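Local coordinates for flagellar motor switch protein fliG (Thermotoga maritima, PDB 3AJC), which is thought to form part of the switch complex at the base of the flagellar motor, which receives chemotaxis signals and sets the direction of rotation, at residues A[24-30]-A[58-62]; A[37-41]-A[97-102]; A[52-57]-A[109-114]. All coordinates share one frame; numbering follows the deposited sequence.

Contact 1: A[24-30]-A[58-62]; sequences HPQTIAV and RIALL
Arg58 reaches from the last turn of helix 49-60 over the start of helix 25-33, where its guanidinium group meets Gln26 at an edge and His24 over a face. Arg58 NH1 donates to Gln26 OE1 at 3.0 Å, in the plane of the carbonyl and on a lone pair, and the N-H...O angle of 147° leaves the bond somewhat bent. The oxygen lies near the guanidinium plane, although the amide as a whole is turned steeply, by 77°, against it. Gln26 gets there by a bend at chi2 (54°), which folds the amide toward the arginine. His24, the N-cap of the helix, sets NE2 3.7 Å from Arg58 NH2, a packing contact over the guanidinium face. The extended arginine chain lies close along the helix start, with Arg58 CD 3.3 Å from Gln26 N and Arg58 NE 3.6 Å from Pro25 CB. These four residues belong to the EHPQR motif, important for interaction with FliM, and the contact joins its two sequence-distant parts in the FliG middle domain. This polar end is the more solvent-accessible one, with His24 exposed. The tight end is apolar: the small Ala29 lets the helices close in, its CB 3.6 Å from both Arg58 CB and Ile59 CG1. Beside it Leu62 CD1 lies 3.6 Å from Gln26 NE2 and touches Val30 CG2 more loosely, at 4.1 Å. On the neighbouring helices, Pro25 and Ile28 rest on Val55 of helix 49-60, Ile59 packs on Thr94 and Ile98 of helix 92-100, and Ala60 turns to Leu121 and Ile125 of helix 119-128, consistent with the partly exposed motif lying toward the outside of this helical bundle.

Contact 2: A[37-41]-A[97-102]; sequences PPVAA and EIMNNL
Pro37 and Pro38 at the start of helix 37-46 pack against Glu97 and Asn101 in and around the last turn of helix 92-100, a helix-to-helix contact within the all-helical, armadillo-like architecture of FliG. Prolines suit the first turn of a helix, where a backbone N-H has no helical acceptor, and here their rings also supply the packing surface. Pro37 lies alongside Glu97 and points the same way; its CG is 3.4 Å from Glu97 OE1. With CG opposite its own carbonyl carbon (chi1 -83°) and the chain extended beyond, Glu97 runs past the ring. Pro38 and Asn101 are likewise side by side, Pro38 CG lying 3.9 Å from both OD1 and ND2 of the Asn101 amide. That amide bends back toward its own helix, and Asn101 ND2 makes a short but poorly directed, weak hydrogen bond to Glu97 O. Farther in, the surface becomes aliphatic. Ile98 divides its two branches between two alanines: chi1 of -67° sets CG1 opposite the carbonyl carbon and carries CD1 to 3.7 Å from Ala40 CB, while CG2 meets Ala41 CB at 4.0 Å. An alanine in place of Ile98 would lack both branches and would probably open a gap beside Ala40 and Ala41, leaving their methyl groups without those partners. Ala41 CB fits in close, 3.4 Å from Ile98 O and also touching Asn101 CB. Leu102, just past the helix, turns its end back: Leu102 CD2 lies 3.3 Å from Ala41 O.

Contact 3: A[52-57]-A[109-114]; sequences QTEVLK and KIMDKL
Glu54 divides its carboxylate between lysines of two helices: OE1 bridges to Lys113 NZ of helix 104-117 and OE2 to Lys57 NZ one turn along its own helix 49-60, each at 2.9 Å. The arrangement is a salt-bridge network on the solvent side of a steep helix crossing, in which the segment axes pass 9.5 Å apart at -73° within the armadillo-like helical part of FliG. CB of Glu54 points away from helix 104-117, yet an unusual chi1 of -122°, far from a staggered position, and a bend at chi2 bring the carboxylate round to face the lysine. Lys113 NZ comes nearly head-on to OE1, whereas Lys57 NZ sits on the syn side of OE2, 33° out of the carboxylate plane. With Lys57 NZ and Lys113 NZ 6.7 Å apart, the carboxylate between them is likely to stay charged and to offset their mutual repulsion. Lys113 arrives fully extended and passes Thr53, though the closeness modelled at Lys113 CD is doubtful. Beneath this charged edge the packing turns apolar. Thr53 sits where the backbones come nearest, over Ile110, and its CG2 slides past Leu114 CD2 at 3.7 Å. Farther in, Ile110 sends its branches two ways, CG2 to Leu56 CG at 3.9 Å and CD1 toward Gln52 CB at 4.1 Å; the amide NE2 of Gln52 is hydrogen-bonded instead to Leu44 O. Helix 92-100 adds Met99 against both Leu56 and Ile110, and helix 119-128 covers Leu114 through Ala122 and Ile125. Leucine meets leucine nearly at a right angle, with Leu56 CD1 and Leu114 CD1 4.0 Å apart.

Contacts 1 and 3 both use helix 49-60: its last turn faces helix 25-33 in contact 1, and its middle crosses helix 104-117 in contact 3. Contact 2 lies nearer the centre of the chain and brings helices 37-46 and 92-100 together; through helix 92-100 its apolar side chains also pack against those of the other two contacts, so that the three share a continuous aliphatic interior. All three are partly buried, with polar groups on the solvent side. These differ: an arginine-glutamine bond within the motif important for interaction with FliM in contact 1, a weak bond inside one segment in contact 2, and paired salt bridges in contact 3.

Contact 1: A[24-30]-A[58-62]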
loop_
_atom_site.group_PDB
_atom_site.type_symbol
_atom_site.label_atom_id
_atom_site.label_comp_id
_atom_site.label_asym_id
_atom_site.label_seq_id
_atom_site.Cartn_x
_atom_site.Cartn_y
_atom_site.Cartn_z
ATOM N N HIS A 24 -10.301 -22.393 7.136
ATOM C CA HIS A 24 -8.874 -22.606 6.969
ATOM C C HIS A 24 -8.222 -21.244 6.681
ATOM O O HIS A 24 -8.772 -20.433 5.942
ATOM C CB HIS A 24 -8.617 -23.566 5.803
ATOM C CG HIS A 24 -7.167 -23.895 5.603
ATOM N ND1 HIS A 24 -6.496 -24.789 6.414
ATOM C CD2 HIS A 24 -6.266 -23.409 4.735
ATOM C CE1 HIS A 24 -5.227 -24.828 6.043
ATOM N NE2 HIS A 24 -5.053 -24.005 5.032
ATOM N N PRO A 25 -7.048 -20.972 7.270
ATOM C CA PRO A 25 -6.383 -19.688 7.024
ATOM C C PRO A 25 -6.412 -19.256 5.547
ATOM O O PRO A 25 -6.737 -18.103 5.229
ATOM C CB PRO A 25 -4.968 -19.941 7.524
ATOM C CG PRO A 25 -5.207 -20.838 8.703
ATOM C CD PRO A 25 -6.253 -21.816 8.179
ATOM N N GLN A 26 -6.074 -20.191 4.657
ATOM C CA GLN A 26 -6.048 -19.937 3.216
ATOM C C GLN A 26 -7.391 -19.420 2.730
ATOM O O GLN A 26 -7.463 -18.478 1.940
ATOM C CB GLN A 26 -5.682 -21.224 2.464
ATOM C CG GLN A 26 -5.648 -21.103 0.948
ATOM C CD GLN A 26 -4.755 -19.972 0.461
ATOM O OE1 GLN A 26 -3.632 -19.792 0.934
ATOM N NE2 GLN A 26 -5.251 -19.209 -0.504
ATOM N N THR A 27 -8.457 -20.043 3.207
ATOM C CA THR A 27 -9.802 -19.636 2.834
ATOM C C THR A 27 -10.063 -18.228 3.365
ATOM O O THR A 27 -10.795 -17.440 2.757
ATOM C CB THR A 27 -10.832 -20.616 3.417
ATOM O OG1 THR A 27 -10.522 -21.943 2.966
ATOM C CG2 THR A 27 -12.237 -20.250 2.977
ATOM N N ILE A 28 -9.459 -17.916 4.506
ATOM C CA ILE A 28 -9.609 -16.595 5.111
ATOM C C ILE A 28 -8.894 -15.572 4.232
ATOM O O ILE A 28 -9.441 -14.511 3.928
ATOM C CB ILE A 28 -9.003 -16.561 6.539
ATOM C CG1 ILE A 28 -9.789 -17.507 7.456
ATOM C CG2 ILE A 28 -9.026 -15.131 7.085
ATOM C CD1 ILE A 28 -9.261 -17.570 8.887
ATOM N N ALA A 29 -7.675 -15.916 3.821
ATOM C CA ALA A 29 -6.862 -15.063 2.960
ATOM C C ALA A 29 -7.619 -14.694 1.685
ATOM O O ALA A 29 -7.591 -13.544 1.237
ATOM C CB ALA A 29 -5.580 -15.773 2.608
ATOM N N VAL A 30 -8.309 -15.671 1.107
ATOM C CA VAL A 30 -9.070 -15.445 -0.116
ATOM C C VAL A 30 -10.204 -14.446 0.053
ATOM O O VAL A 30 -10.383 -13.547 -0.782
ATOM C CB VAL A 30 -9.669 -16.769 -0.662
ATOM C CG1 VAL A 30 -10.723 -16.471 -1.714
ATOM C CG2 VAL A 30 -8.567 -17.623 -1.260
ATOM N N ARG A 58 -0.515 -15.529 3.863
ATOM C CA ARG A 58 -1.216 -16.175 2.759
ATOM C C ARG A 58 -1.812 -15.147 1.805
ATOM O O ARG A 58 -1.949 -15.402 0.606
ATOM C CB ARG A 58 -2.322 -17.085 3.288
ATOM C CG ARG A 58 -1.816 -18.412 3.810
ATOM C CD ARG A 58 -2.911 -19.184 4.519
ATOM N NE ARG A 58 -2.412 -20.446 5.053
ATOM C CZ ARG A 58 -2.103 -21.501 4.308
ATOM N NH1 ARG A 58 -2.247 -21.455 2.991
ATOM N NH2 ARG A 58 -1.634 -22.603 4.881
ATOM N N ILE A 59 -2.181 -13.985 2.336
ATOM C CA ILE A 59 -2.739 -12.936 1.497
ATOM C C ILE A 59 -1.603 -12.384 0.642
ATOM O O ILE A 59 -1.775 -12.092 -0.552
ATOM C CB ILE A 59 -3.348 -11.791 2.346
ATOM C CG1 ILE A 59 -4.622 -12.286 3.046
ATOM C CG2 ILE A 59 -3.648 -10.584 1.459
ATOM C CD1 ILE A 59 -5.282 -11.264 3.963
ATOM N N ALA A 60 -0.435 -12.260 1.265
ATOM C CA ALA A 60 0.748 -11.742 0.598
ATOM C C ALA A 60 1.225 -12.689 -0.502
ATOM O O ALA A 60 1.690 -12.243 -1.550
ATOM C CB ALA A 60 1.857 -11.523 1.615
ATOM N N LEU A 61 1.098 -13.994 -0.263
ATOM C CA LEU A 61 1.537 -15.004 -1.225
ATOM C C LEU A 61 0.364 -15.769 -1.821
ATOM O O LEU A 61 0.496 -16.934 -2.192
ATOM C CB LEU A 61 2.483 -15.983 -0.527
ATOM C CG LEU A 61 3.696 -15.403 0.210
ATOM C CD1 LEU A 61 4.265 -16.473 1.113
ATOM C CD2 LEU A 61 4.749 -14.902 -0.778
ATOM N N LEU A 62 -0.776 -15.098 -1.926
ATOM C CA LEU A 62 -1.996 -15.718 -2.416
ATOM C C LEU A 62 -1.920 -16.726 -3.565
ATOM O O LEU A 62 -2.430 -17.832 -3.443
ATOM C CB LEU A 62 -3.031 -14.647 -2.765
ATOM C CG LEU A 62 -4.443 -15.227 -2.878
ATOM C CD1 LEU A 62 -4.899 -15.734 -1.520
ATOM C CD2 LEU A 62 -5.393 -14.158 -3.388
#

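Contact 2: A[37-41]-A[97-102]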
loop_
_atom_site.group_PDB
_atom_site.type_symbol
_atom_site.label_atom_id
_atom_site.label_comp_id
_atom_site.label_asym_id
_atom_site.label_seq_id
_atom_site.Cartn_x
_atom_site.Cartn_y
_atom_site.Cartn_z
ATOM N N PRO A 37 -9.451 -2.966 1.771
ATOM C CA PRO A 37 -8.435 -3.116 2.820
ATOM C C PRO A 37 -8.807 -2.684 4.249
ATOM O O PRO A 37 -8.520 -3.411 5.207
ATOM C CB PRO A 37 -7.253 -2.330 2.259
ATOM C CG PRO A 37 -7.368 -2.590 0.784
ATOM C CD PRO A 37 -8.857 -2.385 0.555
ATOM N N PRO A 38 -9.431 -1.497 4.417
ATOM C CA PRO A 38 -9.795 -1.070 5.784
ATOM C C PRO A 38 -10.760 -2.081 6.404
ATOM O O PRO A 38 -10.732 -2.349 7.607
ATOM C CB PRO A 38 -10.450 0.298 5.568
ATOM C CG PRO A 38 -9.769 0.799 4.286
ATOM C CD PRO A 38 -9.761 -0.452 3.427
ATOM N N VAL A 39 -11.609 -2.644 5.555
ATOM C CA VAL A 39 -12.581 -3.634 5.982
ATOM C C VAL A 39 -11.811 -4.894 6.355
ATOM O O VAL A 39 -12.019 -5.468 7.428
ATOM C CB VAL A 39 -13.577 -3.940 4.847
ATOM C CG1 VAL A 39 -14.527 -5.053 5.263
ATOM C CG2 VAL A 39 -14.349 -2.673 4.490
ATOM N N ALA A 40 -10.911 -5.317 5.468
ATOM C CA ALA A 40 -10.104 -6.507 5.721
ATOM C C ALA A 40 -9.262 -6.337 6.970
ATOM O O ALA A 40 -9.133 -7.269 7.757
ATOM C CB ALA A 40 -9.189 -6.801 4.529
ATOM N N ALA A 41 -8.670 -5.155 7.147
ATOM C CA ALA A 41 -7.838 -4.917 8.322
ATOM C C ALA A 41 -8.695 -5.046 9.582
ATOM O O ALA A 41 -8.263 -5.629 10.571
ATOM C CB ALA A 41 -7.175 -3.525 8.247
ATOM N N GLU A 97 -1.545 -2.788 2.211
ATOM C CA GLU A 97 -2.681 -1.901 2.409
ATOM C C GLU A 97 -3.436 -2.304 3.674
ATOM O O GLU A 97 -3.918 -1.455 4.423
ATOM C CB GLU A 97 -3.606 -1.953 1.181
ATOM C CG GLU A 97 -3.160 -1.033 0.031
ATOM C CD GLU A 97 -3.690 -1.455 -1.343
ATOM O OE1 GLU A 97 -4.853 -1.899 -1.441
ATOM O OE2 GLU A 97 -2.941 -1.326 -2.336
ATOM N N ILE A 98 -3.528 -3.608 3.910
ATOM C CA ILE A 98 -4.211 -4.115 5.094
ATOM C C ILE A 98 -3.381 -3.755 6.329
ATOM O O ILE A 98 -3.917 -3.303 7.343
ATOM C CB ILE A 98 -4.386 -5.644 5.002
ATOM C CG1 ILE A 98 -5.362 -5.966 3.858
ATOM C CG2 ILE A 98 -4.832 -6.208 6.346
ATOM C CD1 ILE A 98 -5.635 -7.439 3.640
ATOM N N MET A 99 -2.063 -3.921 6.222
ATOM C CA MET A 99 -1.175 -3.615 7.328
ATOM C C MET A 99 -1.244 -2.123 7.695
ATOM O O MET A 99 -1.179 -1.758 8.869
ATOM C CB MET A 99 0.263 -4.019 6.971
ATOM C CG MET A 99 0.503 -5.535 6.878
ATOM S SD MET A 99 0.591 -6.361 8.496
ATOM C CE MET A 99 2.325 -6.153 8.891
ATOM N N ASN A 100 -1.386 -1.263 6.696
ATOM C CA ASN A 100 -1.461 0.174 6.968
ATOM C C ASN A 100 -2.746 0.537 7.728
ATOM O O ASN A 100 -2.770 1.476 8.524
ATOM C CB ASN A 100 -1.392 0.975 5.668
ATOM C CG ASN A 100 0.024 1.163 5.171
ATOM O OD1 ASN A 100 0.955 1.339 5.955
ATOM N ND2 ASN A 100 0.191 1.152 3.859
ATOM N N ASN A 101 -3.806 -0.224 7.490
ATOM C CA ASN A 101 -5.082 0.038 8.141
ATOM C C ASN A 101 -5.312 -0.708 9.443
ATOM O O ASN A 101 -6.375 -0.570 10.048
ATOM C CB ASN A 101 -6.219 -0.263 7.170
ATOM C CG ASN A 101 -6.276 0.727 6.032
ATOM O OD1 ASN A 101 -6.606 1.906 6.231
ATOM N ND2 ASN A 101 -5.942 0.265 4.831
ATOM N N LEU A 102 -4.340 -1.514 9.867
ATOM C CA LEU A 102 -4.467 -2.235 11.128
ATOM C C LEU A 102 -4.074 -1.263 12.225
ATOM O O LEU A 102 -3.478 -0.220 11.951
ATOM C CB LEU A 102 -3.501 -3.429 11.190
ATOM C CG LEU A 102 -3.873 -4.810 10.633
ATOM C CD1 LEU A 102 -2.674 -5.776 10.829
ATOM C CD2 LEU A 102 -5.108 -5.349 11.344
#

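Contact 3: A[52-57]-A[109-114]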
loop_
_atom_site.group_PDB
_atom_site.type_symbol
_atom_site.label_atom_id
_atom_site.label_comp_id
_atom_site.label_asym_id
_atom_site.label_seq_id
_atom_site.Cartn_x
_atom_site.Cartn_y
_atom_site.Cartn_z
ATOM N N GLN A 52 -3.801 -14.408 12.726
ATOM C CA GLN A 52 -3.373 -13.140 12.145
ATOM C C GLN A 52 -2.163 -13.170 11.214
ATOM O O GLN A 52 -2.298 -12.840 10.038
ATOM C CB GLN A 52 -3.192 -12.095 13.262
ATOM C CG GLN A 52 -4.414 -12.029 14.183
ATOM C CD GLN A 52 -4.417 -10.841 15.131
ATOM O OE1 GLN A 52 -3.404 -10.511 15.755
ATOM N NE2 GLN A 52 -5.570 -10.204 15.258
ATOM N N THR A 53 -0.998 -13.573 11.715
ATOM C CA THR A 53 0.192 -13.609 10.871
ATOM C C THR A 53 0.062 -14.559 9.682
ATOM O O THR A 53 0.319 -14.173 8.532
ATOM C CB THR A 53 1.446 -14.002 11.664
ATOM O OG1 THR A 53 1.663 -13.058 12.715
ATOM C CG2 THR A 53 2.663 -13.986 10.757
ATOM N N GLU A 54 -0.339 -15.798 9.957
ATOM C CA GLU A 54 -0.492 -16.796 8.906
ATOM C C GLU A 54 -1.439 -16.299 7.807
ATOM O O GLU A 54 -1.136 -16.406 6.617
ATOM C CB GLU A 54 -1.008 -18.104 9.516
ATOM C CG GLU A 54 -0.103 -19.326 9.285
ATOM C CD GLU A 54 1.386 -19.060 9.567
ATOM O OE1 GLU A 54 1.716 -18.390 10.577
ATOM O OE2 GLU A 54 2.232 -19.543 8.778
ATOM N N VAL A 55 -2.579 -15.742 8.205
ATOM C CA VAL A 55 -3.548 -15.230 7.236
ATOM C C VAL A 55 -2.966 -14.077 6.429
ATOM O O VAL A 55 -3.197 -13.974 5.223
ATOM C CB VAL A 55 -4.839 -14.745 7.931
ATOM C CG1 VAL A 55 -5.630 -13.838 6.995
ATOM C CG2 VAL A 55 -5.683 -15.952 8.360
ATOM N N LEU A 56 -2.206 -13.211 7.093
ATOM C CA LEU A 56 -1.619 -12.066 6.406
ATOM C C LEU A 56 -0.576 -12.564 5.393
ATOM O O LEU A 56 -0.485 -12.047 4.271
ATOM C CB LEU A 56 -0.984 -11.099 7.423
ATOM C CG LEU A 56 -0.535 -9.724 6.903
ATOM C CD1 LEU A 56 0.755 -9.826 6.089
ATOM C CD2 LEU A 56 -1.650 -9.124 6.062
ATOM N N LYS A 57 0.196 -13.576 5.789
ATOM C CA LYS A 57 1.215 -14.141 4.904
ATOM C C LYS A 57 0.572 -14.784 3.663
ATOM O O LYS A 57 1.053 -14.596 2.542
ATOM C CB LYS A 57 2.056 -15.173 5.655
ATOM C CG LYS A 57 3.261 -15.678 4.870
ATOM C CD LYS A 57 4.067 -16.691 5.672
ATOM C CE LYS A 57 3.319 -18.011 5.804
ATOM N NZ LYS A 57 4.096 -19.026 6.586
ATOM N N LYS A 109 3.058 -6.624 15.632
ATOM C CA LYS A 109 3.194 -8.036 15.979
ATOM C C LYS A 109 3.313 -8.915 14.726
ATOM O O LYS A 109 4.105 -9.857 14.686
ATOM C CB LYS A 109 1.995 -8.499 16.806
ATOM C CG LYS A 109 1.867 -7.834 18.171
ATOM C CD LYS A 109 0.653 -8.392 18.912
ATOM C CE LYS A 109 0.579 -7.899 20.340
ATOM N NZ LYS A 109 -0.542 -8.580 21.059
ATOM N N ILE A 110 2.513 -8.618 13.709
ATOM C CA ILE A 110 2.563 -9.399 12.482
ATOM C C ILE A 110 3.888 -9.182 11.740
ATOM O O ILE A 110 4.466 -10.122 11.180
ATOM C CB ILE A 110 1.404 -9.025 11.535
ATOM C CG1 ILE A 110 0.067 -9.447 12.162
ATOM C CG2 ILE A 110 1.626 -9.668 10.177
ATOM C CD1 ILE A 110 -1.167 -9.099 11.333
ATOM N N MET A 111 4.359 -7.936 11.740
ATOM C CA MET A 111 5.596 -7.598 11.056
ATOM C C MET A 111 6.800 -8.224 11.756
ATOM O O MET A 111 7.702 -8.734 11.095
ATOM C CB MET A 111 5.755 -6.073 10.959
ATOM C CG MET A 111 6.965 -5.599 10.134
ATOM S SD MET A 111 7.061 -6.322 8.456
ATOM C CE MET A 111 5.941 -5.222 7.457
ATOM N N ASP A 112 6.812 -8.183 13.088
ATOM C CA ASP A 112 7.906 -8.772 13.848
ATOM C C ASP A 112 7.995 -10.267 13.573
ATOM O O ASP A 112 9.084 -10.808 13.412
ATOM C CB ASP A 112 7.723 -8.542 15.354
ATOM C CG ASP A 112 8.083 -7.125 15.780
ATOM O OD1 ASP A 112 8.678 -6.380 14.962
ATOM O OD2 ASP A 112 7.780 -6.764 16.938
ATOM N N LYS A 113 6.853 -10.938 13.520
ATOM C CA LYS A 113 6.872 -12.362 13.249
ATOM C C LYS A 113 7.356 -12.650 11.827
ATOM O O LYS A 113 8.160 -13.555 11.619
ATOM C CB LYS A 113 5.489 -12.993 13.448
ATOM C CG LYS A 113 5.552 -14.516 13.376
ATOM C CD LYS A 113 4.194 -15.178 13.277
ATOM C CE LYS A 113 4.317 -16.703 13.300
ATOM N NZ LYS A 113 3.015 -17.381 13.001
ATOM N N LEU A 114 6.877 -11.889 10.846
ATOM C CA LEU A 114 7.299 -12.116 9.466
ATOM C C LEU A 114 8.796 -11.876 9.306
ATOM O O LEU A 114 9.462 -12.543 8.511
ATOM C CB LEU A 114 6.538 -11.206 8.500
ATOM C CG LEU A 114 5.038 -11.422 8.302
ATOM C CD1 LEU A 114 4.538 -10.441 7.250
ATOM C CD2 LEU A 114 4.755 -12.853 7.866
#